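Local coordinates for protein N-acetylgalactosaminyltransferase 7 (PDB 6IWR) that belongs to the family 2 glycosyltransferases, joining a GT-A domain to a C-terminal ricin-type beta-trefoil lectin domain, at residues T148-I153 and Q229-G234; I182-D187 and G207-F212; K303-T308 and A458-S463. One frame throughout, in Å; residues are numbered along the deposited sequence.

In the fold
Following the chain from the N terminus, the first of these contacts begins on strand 149-155, and interaction 1 closes a long loop by bringing the end of helix 219-230 back onto it. Interaction 2 is nested inside that loop, pairing strand 179-186 with strand 209-213. The two touch: strands 149-155 and 179-186 are neighbours in the main sheet, where Val-151 O lies 2.9 Å from Val-183 N. Interaction 3 follows in series, with its centre about 32 Å from that of interaction 1 and about 37 Å from that of interaction 2. It ties strand 302-306 and the start of helix 309-313 to the loop after helix 450-457, on the way to the lectin domain.

Interaction 1: residues T148-I153 and Q229-G234; sequences TSSVVI and QKAKLG
Ala-231 and Gly-234 make the close side of this contact, both set against Ser-150 and its strand neighbours. The methyl CB of Ala-231 sits between two side chains of the same strand face, 3.9 Å from Ser-150 CB and 3.9 Å from Val-152 CG1. Further along, Gly-234 has no side chain to hold the two chains apart, and its CA comes to 4.1 Å from the CA of Ser-149. Ser-150 carries its OG beside its own backbone N (chi1 -60°), which turns the hydroxyl onto the loop. There it receives a weak bond from Gly-234 N, 2.8 Å from Ser-150 OG but bent to 130° at the hydrogen. The stronger partner of this hydroxyl is Glu-181 OE2, which also takes the N-H of Leu-233, so one carboxylate fixes both the serine and the loop.

The loop ends a beta-alpha-beta crossover in the Rossmann-like GT-A sheet, from strand 209-213 through helix 219-230 to strand 236-240, which runs parallel to strand 149-155. Ala-231 is the first residue to leave helical geometry. The Val-152 side chain is about 14 Å from the manganese ion.

Toward solvent the fit is looser. Thr-148 OG1 reaches no closer than 3.7 Å, to Gly-234 CA. A water lies here, 2.9 Å from Leu-233 O, to which it donates, and 3.3 Å from Thr-148 OG1. Leu-233, exposed, passes Ser-150 OG with its backbone, its CB standing a little further off.

Interaction 2: residues I182-D187 and G207-F212; sequences IVLIDD and GLVKVF
Val-183 holds CG1 anti to its backbone N (chi1 168°), while Phe-212 keeps its ring carbon CG beside the backbone N (chi1 -62°), and the two groups meet two positions apart along the strands. Val-183 CG1 lies 3.9 Å from Phe-212 CD2, approaching the ring obliquely. Ile-185 CD1 arrives at the ring edge, near its plane, and touches Phe-212 CB at 4.3 Å. The same ring makes a cation-pi contact with Lys-230. On this face, too, Val-183 CG2 rests on the aliphatic CG of Lys-210, whose ammonium goes on to a salt bridge with Glu-181.

The face of Ile-182, Leu-184, Val-209 and Val-211 is aliphatic up to Asp-186 at its end. Ile-182 and Val-209 stand side by side, pointing the same way, with Ile-182 CB 4.1 Å from Val-209 CG2. Leu-184 slants across to Val-209, and its CB also meets Val-211 CG2 at 4.2 Å. Helix 160-173 covers the Ile-182 and Leu-184 side chains here.

Between the faces five backbone bonds join the strands, each strand giving and taking in turn. Leu-184 N to Lys-210 O, 2.7 Å, is nearly straight, and the last runs from Asp-186 N to Phe-212 O. At this end the Asp-186 carboxylate bonds to Ser-189 and makes a salt bridge with Arg-213.

Running in the same direction with 23° between their axes, the strands are the two parallel arms of a beta-alpha-beta unit with helix 197-201 between them. Strand 149-155 flanks strand 179-186 on its other edge, as in the Rossmann-like half of a GT-A fold.

Interaction 3: residues K303-T308 and A458-S463; sequences KRVPLT and AYDITS
Val-305 meets Asp-460 first, its CG2 methyl coming obliquely to 3.6 Å from Asp-460 OD2. With CG1 anti to the carbonyl carbon (chi1 -56°), CG2 falls between the backbone N and that carbon, directed at the carboxylate. The backbone of Val-305 is hydrogen-bonded to Arg-293 on the partner strand 292-296 of a small antiparallel hairpin, and that arginine makes a salt bridge with Asp-460 OD1. The hairpin thus offers the carboxylate a methyl from one strand and a guanidinium from the other.

The strand runs out at Pro-306, whose carbonyl O stays 4.3 Å from Asp-460 OD2.

Thr-308, the N-cap of helix 309-313, uses both branches. Its CG2 packs on the Asp-460 carboxylate, the two side chains crossing at about a right angle. Its OG1 meets the tyrosine coming from the opposite direction and donates to Tyr-459 OH at 2.7 Å, lying in the plane of the tyrosine ring at its edge. The tyrosine and aspartate are the two central residues of a type I beta turn from Ala-458 to Ile-461, closed by Ile-461 N on Ala-458 O at 3.1 Å. This turn directly follows helix 450-457, on the stretch of chain leading toward the beta-trefoil lectin part. Asp-460 OD1 lies 4.2 Å above the tyrosine ring plane, toward its rim.

The polar groups close a circuit: Glu-311 N bonds to Thr-308 OG1, that hydroxyl donates to Tyr-459 OH, and Tyr-459 OH bonds to Glu-311 OE2. The threonine hydroxyl therefore both caps the helix and holds the turn, while the salt bridge to Arg-293 probably favours an ionised Asp-460 in this buried setting.

Interaction 1: residues T148-I153 and Q229-G234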
ATOM      1  N   THR A 148      -5.621  45.237  -2.545  1.00 24.70           N
ATOM      2  CA  THR A 148      -5.169  44.640  -1.293  1.00 25.69           C
ATOM      3  C   THR A 148      -5.726  43.217  -1.140  1.00 27.73           C
ATOM      4  O   THR A 148      -6.623  42.798  -1.870  1.00 32.83           O
ATOM      5  CB  THR A 148      -5.611  45.494  -0.118  1.00 27.29           C
ATOM      6  OG1 THR A 148      -7.045  45.493  -0.055  1.00 28.36           O
ATOM      7  CG2 THR A 148      -5.109  46.930  -0.282  1.00 19.78           C
ATOM      8  N   SER A 149      -5.210  42.460  -0.169  1.00 28.71           N
ATOM      9  CA  SER A 149      -5.686  41.090  -0.001  1.00 28.35           C
ATOM     10  C   SER A 149      -5.795  40.680   1.460  1.00 26.26           C
ATOM     11  O   SER A 149      -4.960  41.049   2.301  1.00 28.70           O
ATOM     12  CB  SER A 149      -4.774  40.077  -0.730  1.00 24.65           C
ATOM     13  OG  SER A 149      -4.814  40.280  -2.130  1.00 29.09           O
ATOM     14  N   SER A 150      -6.817  39.882   1.748  1.00 23.57           N
ATOM     15  CA  SER A 150      -6.852  39.070   2.959  1.00 24.73           C
ATOM     16  C   SER A 150      -6.377  37.670   2.584  1.00 26.96           C
ATOM     17  O   SER A 150      -6.984  37.033   1.715  1.00 29.63           O
ATOM     18  CB  SER A 150      -8.271  39.033   3.531  1.00 26.13           C
ATOM     19  OG  SER A 150      -8.738  40.341   3.871  1.00 27.83           O
ATOM     20  N   VAL A 151      -5.286  37.189   3.175  1.00 21.23           N
ATOM     21  CA  VAL A 151      -4.959  35.778   2.984  1.00 26.56           C
ATOM     22  C   VAL A 151      -5.647  34.991   4.092  1.00 25.85           C
ATOM     23  O   VAL A 151      -5.552  35.341   5.277  1.00 27.06           O
ATOM     24  CB  VAL A 151      -3.433  35.507   2.934  1.00 27.64           C
ATOM     25  CG1 VAL A 151      -2.648  36.622   2.246  1.00 23.97           C
ATOM     26  CG2 VAL A 151      -2.835  35.181   4.290  1.00 34.98           C
ATOM     27  N   VAL A 152      -6.389  33.955   3.712  1.00 26.22           N
ATOM     28  CA  VAL A 152      -7.074  33.114   4.682  1.00 27.52           C
ATOM     29  C   VAL A 152      -6.449  31.732   4.622  1.00 22.81           C
ATOM     30  O   VAL A 152      -6.214  31.194   3.536  1.00 23.13           O
ATOM     31  CB  VAL A 152      -8.597  33.071   4.450  1.00 24.06           C
ATOM     32  CG1 VAL A 152      -9.079  34.329   3.709  1.00 24.83           C
ATOM     33  CG2 VAL A 152      -8.949  31.894   3.714  1.00 24.89           C
ATOM     34  N   ILE A 153      -6.116  31.205   5.792  1.00 28.32           N
ATOM     35  CA  ILE A 153      -5.524  29.891   5.969  1.00 25.41           C
ATOM     36  C   ILE A 153      -6.483  29.121   6.862  1.00 27.47           C
ATOM     37  O   ILE A 153      -6.676  29.478   8.033  1.00 27.67           O
ATOM     38  CB  ILE A 153      -4.127  29.959   6.607  1.00 27.49           C
ATOM     39  CG1 ILE A 153      -3.180  30.784   5.762  1.00 23.56           C
ATOM     40  CG2 ILE A 153      -3.543  28.554   6.797  1.00 28.19           C
ATOM     41  CD1 ILE A 153      -1.969  31.159   6.510  1.00 27.21           C
ATOM     42  N   GLN A 229     -16.136  35.009   4.850  1.00 25.18           N
ATOM     43  CA  GLN A 229     -17.072  35.863   5.567  1.00 28.42           C
ATOM     44  C   GLN A 229     -16.413  36.584   6.736  1.00 33.84           C
ATOM     45  O   GLN A 229     -16.781  37.720   7.057  1.00 33.77           O
ATOM     46  CB  GLN A 229     -18.249  35.030   6.035  1.00 27.51           C
ATOM     47  CG  GLN A 229     -18.870  34.338   4.891  1.00 34.07           C
ATOM     48  CD  GLN A 229     -19.963  33.397   5.305  1.00 41.82           C
ATOM     49  OE1 GLN A 229     -19.810  32.615   6.245  1.00 47.31           O
ATOM     50  NE2 GLN A 229     -21.083  33.454   4.592  1.00 49.30           N
ATOM     51  N   LYS A 230     -15.439  35.952   7.376  1.00 30.06           N
ATOM     52  CA  LYS A 230     -14.760  36.559   8.506  1.00 33.48           C
ATOM     53  C   LYS A 230     -13.545  37.367   8.091  1.00 35.32           C
ATOM     54  O   LYS A 230     -12.946  38.031   8.943  1.00 35.44           O
ATOM     55  CB  LYS A 230     -14.366  35.484   9.530  1.00 35.42           C
ATOM     56  CG  LYS A 230     -15.577  34.967  10.340  1.00 33.35           C
ATOM     57  CD  LYS A 230     -15.390  33.523  10.778  1.00 38.50           C
ATOM     58  CE  LYS A 230     -16.344  33.157  11.900  1.00 34.01           C
ATOM     59  NZ  LYS A 230     -16.534  34.321  12.816  1.00 53.27           N
ATOM     60  N   ALA A 231     -13.184  37.348   6.812  1.00 33.76           N
ATOM     61  CA  ALA A 231     -11.991  38.039   6.327  1.00 31.45           C
ATOM     62  C   ALA A 231     -12.507  39.168   5.455  1.00 29.80           C
ATOM     63  O   ALA A 231     -12.747  38.990   4.264  1.00 26.32           O
ATOM     64  CB  ALA A 231     -11.059  37.118   5.562  1.00 29.00           C
ATOM     65  N   LYS A 232     -12.679  40.334   6.067  1.00 29.53           N
ATOM     66  CA  LYS A 232     -13.477  41.397   5.482  1.00 31.56           C
ATOM     67  C   LYS A 232     -12.661  42.565   4.954  1.00 32.88           C
ATOM     68  O   LYS A 232     -13.198  43.355   4.171  1.00 34.78           O
ATOM     69  CB  LYS A 232     -14.454  41.940   6.517  1.00 28.56           C
ATOM     70  CG  LYS A 232     -15.347  40.910   7.117  1.00 33.97           C
ATOM     71  CD  LYS A 232     -15.827  41.427   8.436  1.00 40.71           C
ATOM     72  CE  LYS A 232     -17.182  40.888   8.784  1.00 41.55           C
ATOM     73  NZ  LYS A 232     -18.005  42.057   9.220  1.00 68.34           N
ATOM     74  N   LEU A 233     -11.386  42.680   5.352  1.00 30.78           N
ATOM     75  CA  LEU A 233     -10.582  43.874   5.093  1.00 23.96           C
ATOM     76  C   LEU A 233     -10.019  43.943   3.674  1.00 30.84           C
ATOM     77  O   LEU A 233      -9.823  45.039   3.143  1.00 34.25           O
ATOM     78  CB  LEU A 233      -9.428  43.921   6.067  1.00 22.92           C
ATOM     79  CG  LEU A 233      -9.608  44.495   7.451  1.00 30.34           C
ATOM     80  CD1 LEU A 233     -11.051  44.478   7.879  1.00 24.46           C
ATOM     81  CD2 LEU A 233      -8.740  43.701   8.396  1.00 24.12           C
ATOM     82  N   GLY A 234      -9.673  42.820   3.066  1.00 28.83           N
ATOM     83  CA  GLY A 234      -8.957  42.877   1.817  1.00 26.00           C
ATOM     84  C   GLY A 234      -9.868  42.970   0.602  1.00 28.15           C
ATOM     85  O   GLY A 234     -11.025  42.559   0.563  1.00 29.48           O
TER
HETATM   86  O   HOH W   1      -7.659  46.989   2.798  1.00 39.54           O

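Interaction 2: residues I182-D187 and G207-F212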
ATOM      1  N   ILE A 182      -4.131  38.619   7.859  1.00 26.06           N
ATOM      2  CA  ILE A 182      -4.005  37.185   7.668  1.00 23.59           C
ATOM      3  C   ILE A 182      -5.003  36.546   8.617  1.00 24.82           C
ATOM      4  O   ILE A 182      -4.849  36.629   9.842  1.00 25.92           O
ATOM      5  CB  ILE A 182      -2.582  36.673   7.934  1.00 24.87           C
ATOM      6  CG1 ILE A 182      -1.580  37.306   6.943  1.00 32.90           C
ATOM      7  CG2 ILE A 182      -2.576  35.145   7.847  1.00 24.24           C
ATOM      8  CD1 ILE A 182      -0.093  36.981   7.228  1.00 25.57           C
ATOM      9  N   VAL A 183      -6.036  35.928   8.059  1.00 24.20           N
ATOM     10  CA  VAL A 183      -7.119  35.336   8.836  1.00 26.10           C
ATOM     11  C   VAL A 183      -6.901  33.830   8.897  1.00 27.28           C
ATOM     12  O   VAL A 183      -6.998  33.142   7.872  1.00 27.23           O
ATOM     13  CB  VAL A 183      -8.485  35.668   8.215  1.00 25.66           C
ATOM     14  CG1 VAL A 183      -9.588  34.805   8.848  1.00 26.05           C
ATOM     15  CG2 VAL A 183      -8.787  37.138   8.362  1.00 22.86           C
ATOM     16  N   LEU A 184      -6.592  33.310  10.081  1.00 27.60           N
ATOM     17  CA  LEU A 184      -6.513  31.867  10.265  1.00 28.83           C
ATOM     18  C   LEU A 184      -7.886  31.382  10.702  1.00 30.10           C
ATOM     19  O   LEU A 184      -8.508  31.991  11.578  1.00 33.89           O
ATOM     20  CB  LEU A 184      -5.451  31.478  11.295  1.00 25.60           C
ATOM     21  CG  LEU A 184      -4.070  32.139  11.241  1.00 28.35           C
ATOM     22  CD1 LEU A 184      -3.272  31.753  12.484  1.00 25.71           C
ATOM     23  CD2 LEU A 184      -3.268  31.825   9.956  1.00 23.43           C
ATOM     24  N   ILE A 185      -8.375  30.327  10.059  1.00 30.95           N
ATOM     25  CA  ILE A 185      -9.660  29.722  10.389  1.00 32.35           C
ATOM     26  C   ILE A 185      -9.387  28.360  11.004  1.00 33.05           C
ATOM     27  O   ILE A 185      -8.990  27.412  10.311  1.00 33.59           O
ATOM     28  CB  ILE A 185     -10.580  29.585   9.169  1.00 29.41           C
ATOM     29  CG1 ILE A 185     -10.854  30.937   8.535  1.00 23.11           C
ATOM     30  CG2 ILE A 185     -11.889  28.935   9.599  1.00 28.54           C
ATOM     31  CD1 ILE A 185     -11.789  31.782   9.323  1.00 26.52           C
ATOM     32  N   ASP A 186      -9.622  28.262  12.305  1.00 35.11           N
ATOM     33  CA  ASP A 186      -9.480  27.013  13.044  1.00 33.00           C
ATOM     34  C   ASP A 186     -10.731  26.183  12.838  1.00 33.62           C
ATOM     35  O   ASP A 186     -11.799  26.540  13.345  1.00 34.93           O
ATOM     36  CB  ASP A 186      -9.293  27.311  14.524  1.00 33.24           C
ATOM     37  CG  ASP A 186      -9.007  26.079  15.320  1.00 36.60           C
ATOM     38  OD1 ASP A 186      -9.301  24.962  14.829  1.00 37.49           O
ATOM     39  OD2 ASP A 186      -8.463  26.238  16.431  1.00 39.03           O
ATOM     40  N   ASP A 187     -10.620  25.079  12.108  1.00 32.09           N
ATOM     41  CA  ASP A 187     -11.785  24.213  11.912  1.00 32.55           C
ATOM     42  C   ASP A 187     -11.845  23.126  12.986  1.00 36.55           C
ATOM     43  O   ASP A 187     -11.778  21.925  12.709  1.00 33.67           O
ATOM     44  CB  ASP A 187     -11.778  23.596  10.525  1.00 35.75           C
ATOM     45  CG  ASP A 187     -13.138  23.079  10.127  1.00 35.22           C
ATOM     46  OD1 ASP A 187     -14.141  23.671  10.592  1.00 35.34           O
ATOM     47  OD2 ASP A 187     -13.196  22.080   9.374  1.00 39.89           O
ATOM     48  N   GLY A 207      -1.996  42.423  15.577  1.00 29.16           N
ATOM     49  CA  GLY A 207      -3.339  42.396  15.032  1.00 22.07           C
ATOM     50  C   GLY A 207      -3.412  42.173  13.543  1.00 22.60           C
ATOM     51  O   GLY A 207      -4.508  41.975  13.021  1.00 33.08           O
ATOM     52  N   LEU A 208      -2.280  42.185  12.839  1.00 26.36           N
ATOM     53  CA  LEU A 208      -2.294  41.862  11.418  1.00 23.80           C
ATOM     54  C   LEU A 208      -2.836  40.457  11.187  1.00 28.65           C
ATOM     55  O   LEU A 208      -3.554  40.214  10.206  1.00 28.92           O
ATOM     56  CB  LEU A 208      -0.877  41.996  10.850  1.00 28.11           C
ATOM     57  CG  LEU A 208      -0.704  42.403   9.377  1.00 27.24           C
ATOM     58  CD1 LEU A 208      -0.126  41.228   8.622  1.00 28.52           C
ATOM     59  CD2 LEU A 208      -2.001  42.900   8.736  1.00 20.27           C
ATOM     60  N   VAL A 209      -2.486  39.519  12.075  1.00 23.42           N
ATOM     61  CA  VAL A 209      -2.878  38.121  11.993  1.00 21.23           C
ATOM     62  C   VAL A 209      -3.948  37.870  13.039  1.00 25.77           C
ATOM     63  O   VAL A 209      -3.845  38.339  14.172  1.00 30.21           O
ATOM     64  CB  VAL A 209      -1.670  37.196  12.220  1.00 26.78           C
ATOM     65  CG1 VAL A 209      -2.058  35.693  12.044  1.00 26.24           C
ATOM     66  CG2 VAL A 209      -0.504  37.622  11.331  1.00 23.32           C
ATOM     67  N   LYS A 210      -4.982  37.149  12.659  1.00 26.07           N
ATOM     68  CA  LYS A 210      -6.083  36.906  13.565  1.00 27.27           C
ATOM     69  C   LYS A 210      -6.572  35.485  13.318  1.00 32.54           C
ATOM     70  O   LYS A 210      -6.364  34.917  12.239  1.00 30.54           O
ATOM     71  CB  LYS A 210      -7.200  37.968  13.382  1.00 28.19           C
ATOM     72  CG  LYS A 210      -7.486  38.370  11.922  1.00 28.51           C
ATOM     73  CD  LYS A 210      -8.360  39.622  11.767  1.00 29.64           C
ATOM     74  CE  LYS A 210      -7.595  40.927  12.092  1.00 35.46           C
ATOM     75  NZ  LYS A 210      -7.219  41.719  10.886  1.00 31.43           N
ATOM     76  N   VAL A 211      -7.168  34.890  14.349  1.00 30.43           N
ATOM     77  CA  VAL A 211      -7.691  33.535  14.267  1.00 28.23           C
ATOM     78  C   VAL A 211      -9.151  33.586  14.659  1.00 29.72           C
ATOM     79  O   VAL A 211      -9.525  34.320  15.571  1.00 31.43           O
ATOM     80  CB  VAL A 211      -6.920  32.553  15.173  1.00 30.45           C
ATOM     81  CG1 VAL A 211      -7.041  32.962  16.636  1.00 26.07           C
ATOM     82  CG2 VAL A 211      -7.426  31.143  14.953  1.00 32.09           C
ATOM     83  N   PHE A 212      -9.971  32.814  13.968  1.00 32.00           N
ATOM     84  CA  PHE A 212     -11.364  32.633  14.336  1.00 34.02           C
ATOM     85  C   PHE A 212     -11.613  31.145  14.450  1.00 34.42           C
ATOM     86  O   PHE A 212     -11.222  30.382  13.561  1.00 35.65           O
ATOM     87  CB  PHE A 212     -12.324  33.260  13.318  1.00 32.86           C
ATOM     88  CG  PHE A 212     -12.171  34.755  13.174  1.00 32.11           C
ATOM     89  CD1 PHE A 212     -12.337  35.592  14.260  1.00 31.78           C
ATOM     90  CD2 PHE A 212     -11.871  35.318  11.941  1.00 35.10           C
ATOM     91  CE1 PHE A 212     -12.198  36.959  14.125  1.00 34.13           C
ATOM     92  CE2 PHE A 212     -11.728  36.697  11.795  1.00 31.80           C
ATOM     93  CZ  PHE A 212     -11.898  37.520  12.894  1.00 29.08           C
TER

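Interaction 3: residues K303-T308 and A458-S463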
ATOM      1  N   LYS A 303      -6.653  15.984 -12.734  1.00 27.40           N
ATOM      2  CA  LYS A 303      -5.604  15.584 -13.667  1.00 25.68           C
ATOM      3  C   LYS A 303      -4.898  16.836 -14.186  1.00 30.72           C
ATOM      4  O   LYS A 303      -5.469  17.935 -14.194  1.00 30.60           O
ATOM      5  CB  LYS A 303      -6.162  14.796 -14.872  1.00 29.80           C
ATOM      6  CG  LYS A 303      -6.853  13.468 -14.575  1.00 31.52           C
ATOM      7  CD  LYS A 303      -5.889  12.364 -14.176  1.00 28.67           C
ATOM      8  CE  LYS A 303      -6.645  11.069 -13.845  1.00 33.11           C
ATOM      9  NZ  LYS A 303      -5.757  10.007 -13.248  1.00 41.35           N
ATOM     10  N   ARG A 304      -3.654  16.677 -14.640  1.00 28.79           N
ATOM     11  CA  ARG A 304      -2.913  17.806 -15.196  1.00 30.21           C
ATOM     12  C   ARG A 304      -2.447  17.486 -16.612  1.00 31.67           C
ATOM     13  O   ARG A 304      -2.008  16.370 -16.895  1.00 29.93           O
ATOM     14  CB  ARG A 304      -1.717  18.186 -14.305  1.00 24.89           C
ATOM     15  CG  ARG A 304      -2.130  18.699 -12.925  1.00 25.92           C
ATOM     16  CD  ARG A 304      -0.929  18.808 -11.968  1.00 32.48           C
ATOM     17  NE  ARG A 304      -0.119  20.010 -12.206  1.00 43.35           N
ATOM     18  CZ  ARG A 304       1.112  20.014 -12.717  1.00 42.24           C
ATOM     19  NH1 ARG A 304       1.703  18.864 -13.047  1.00 42.91           N
ATOM     20  NH2 ARG A 304       1.755  21.167 -12.893  1.00 42.61           N
ATOM     21  N   VAL A 305      -2.551  18.460 -17.508  1.00 28.44           N
ATOM     22  CA  VAL A 305      -2.122  18.218 -18.882  1.00 29.37           C
ATOM     23  C   VAL A 305      -1.202  19.353 -19.307  1.00 32.07           C
ATOM     24  O   VAL A 305      -1.307  20.472 -18.791  1.00 34.79           O
ATOM     25  CB  VAL A 305      -3.314  18.073 -19.844  1.00 32.68           C
ATOM     26  CG1 VAL A 305      -4.270  16.972 -19.373  1.00 19.90           C
ATOM     27  CG2 VAL A 305      -4.017  19.419 -20.017  1.00 26.74           C
ATOM     28  N   PRO A 306      -0.287  19.115 -20.234  1.00 35.87           N
ATOM     29  CA  PRO A 306       0.675  20.165 -20.594  1.00 36.81           C
ATOM     30  C   PRO A 306      -0.023  21.375 -21.196  1.00 35.14           C
ATOM     31  O   PRO A 306      -1.096  21.269 -21.798  1.00 34.65           O
ATOM     32  CB  PRO A 306       1.579  19.473 -21.616  1.00 38.54           C
ATOM     33  CG  PRO A 306       0.714  18.388 -22.189  1.00 38.34           C
ATOM     34  CD  PRO A 306      -0.129  17.904 -21.050  1.00 33.79           C
ATOM     35  N   LEU A 307       0.603  22.540 -21.029  1.00 38.41           N
ATOM     36  CA  LEU A 307       0.101  23.756 -21.667  1.00 36.13           C
ATOM     37  C   LEU A 307       0.118  23.594 -23.187  1.00 32.42           C
ATOM     38  O   LEU A 307       1.064  23.053 -23.760  1.00 29.83           O
ATOM     39  CB  LEU A 307       0.934  24.967 -21.240  1.00 33.69           C
ATOM     40  CG  LEU A 307       0.501  26.318 -21.812  1.00 29.66           C
ATOM     41  CD1 LEU A 307      -0.840  26.735 -21.280  1.00 28.73           C
ATOM     42  CD2 LEU A 307       1.538  27.355 -21.470  1.00 33.92           C
ATOM     43  N   THR A 308      -0.919  24.064 -23.830  1.00 29.67           N
ATOM     44  CA  THR A 308      -1.120  23.733 -25.229  1.00 28.34           C
ATOM     45  C   THR A 308      -0.468  24.754 -26.146  1.00 32.94           C
ATOM     46  O   THR A 308      -0.202  25.895 -25.751  1.00 37.10           O
ATOM     47  CB  THR A 308      -2.597  23.699 -25.539  1.00 29.84           C
ATOM     48  OG1 THR A 308      -3.102  25.018 -25.303  1.00 33.57           O
ATOM     49  CG2 THR A 308      -3.319  22.692 -24.680  1.00 25.15           C
ATOM     50  N   ALA A 458     -11.780  24.179 -22.782  1.00 27.70           N
ATOM     51  CA  ALA A 458     -11.231  22.908 -22.291  1.00 27.61           C
ATOM     52  C   ALA A 458     -11.032  21.886 -23.418  1.00 30.30           C
ATOM     53  O   ALA A 458     -11.015  20.672 -23.195  1.00 30.35           O
ATOM     54  CB  ALA A 458     -12.106  22.314 -21.192  1.00 26.23           C
ATOM     55  N   TYR A 459     -10.802  22.405 -24.626  1.00 30.05           N
ATOM     56  CA  TYR A 459     -10.651  21.698 -25.896  1.00 31.33           C
ATOM     57  C   TYR A 459      -9.569  20.613 -25.901  1.00 27.61           C
ATOM     58  O   TYR A 459      -9.495  19.864 -26.875  1.00 28.53           O
ATOM     59  CB  TYR A 459     -10.343  22.742 -26.977  1.00 28.47           C
ATOM     60  CG  TYR A 459      -9.134  23.556 -26.568  1.00 31.27           C
ATOM     61  CD1 TYR A 459      -7.855  23.046 -26.732  1.00 29.48           C
ATOM     62  CD2 TYR A 459      -9.268  24.803 -25.959  1.00 25.02           C
ATOM     63  CE1 TYR A 459      -6.752  23.754 -26.346  1.00 28.87           C
ATOM     64  CE2 TYR A 459      -8.160  25.518 -25.568  1.00 26.37           C
ATOM     65  CZ  TYR A 459      -6.898  24.982 -25.758  1.00 31.53           C
ATOM     66  OH  TYR A 459      -5.762  25.671 -25.365  1.00 30.76           O
ATOM     67  N   ASP A 460      -8.725  20.504 -24.870  1.00 28.05           N
ATOM     68  CA  ASP A 460      -7.668  19.488 -24.898  1.00 27.92           C
ATOM     69  C   ASP A 460      -7.934  18.278 -24.013  1.00 29.30           C
ATOM     70  O   ASP A 460      -7.190  17.293 -24.113  1.00 30.13           O
ATOM     71  CB  ASP A 460      -6.300  20.068 -24.499  1.00 23.65           C
ATOM     72  CG  ASP A 460      -6.372  20.973 -23.294  1.00 28.35           C
ATOM     73  OD1 ASP A 460      -7.500  21.341 -22.919  1.00 28.73           O
ATOM     74  OD2 ASP A 460      -5.310  21.339 -22.733  1.00 28.99           O
ATOM     75  N   ILE A 461      -8.973  18.297 -23.179  1.00 24.21           N
ATOM     76  CA  ILE A 461      -9.116  17.232 -22.192  1.00 28.42           C
ATOM     77  C   ILE A 461      -9.405  15.890 -22.861  1.00 29.97           C
ATOM     78  O   ILE A 461      -8.779  14.872 -22.536  1.00 28.76           O
ATOM     79  CB  ILE A 461     -10.198  17.586 -21.166  1.00 28.27           C
ATOM     80  CG1 ILE A 461      -9.667  18.688 -20.260  1.00 24.56           C
ATOM     81  CG2 ILE A 461     -10.645  16.316 -20.425  1.00 25.52           C
ATOM     82  CD1 ILE A 461     -10.705  19.287 -19.353  1.00 32.90           C
ATOM     83  N   THR A 462     -10.378  15.846 -23.777  1.00 33.02           N
ATOM     84  CA  THR A 462     -10.731  14.542 -24.336  1.00 32.47           C
ATOM     85  C   THR A 462      -9.587  13.945 -25.128  1.00 32.15           C
ATOM     86  O   THR A 462      -9.591  12.740 -25.404  1.00 34.14           O
ATOM     87  CB  THR A 462     -11.950  14.622 -25.226  1.00 30.30           C
ATOM     88  OG1 THR A 462     -11.643  15.441 -26.364  1.00 44.69           O
ATOM     89  CG2 THR A 462     -13.120  15.201 -24.449  1.00 35.02           C
ATOM     90  N   SER A 463      -8.595  14.754 -25.476  1.00 36.02           N
ATOM     91  CA  SER A 463      -7.412  14.220 -26.122  1.00 32.71           C
ATOM     92  C   SER A 463      -6.477  13.529 -25.131  1.00 32.39           C
ATOM     93  O   SER A 463      -5.608  12.766 -25.549  1.00 35.61           O
ATOM     94  CB  SER A 463      -6.714  15.342 -26.885  1.00 31.58           C
ATOM     95  OG  SER A 463      -5.409  15.554 -26.418  1.00 48.24           O
TER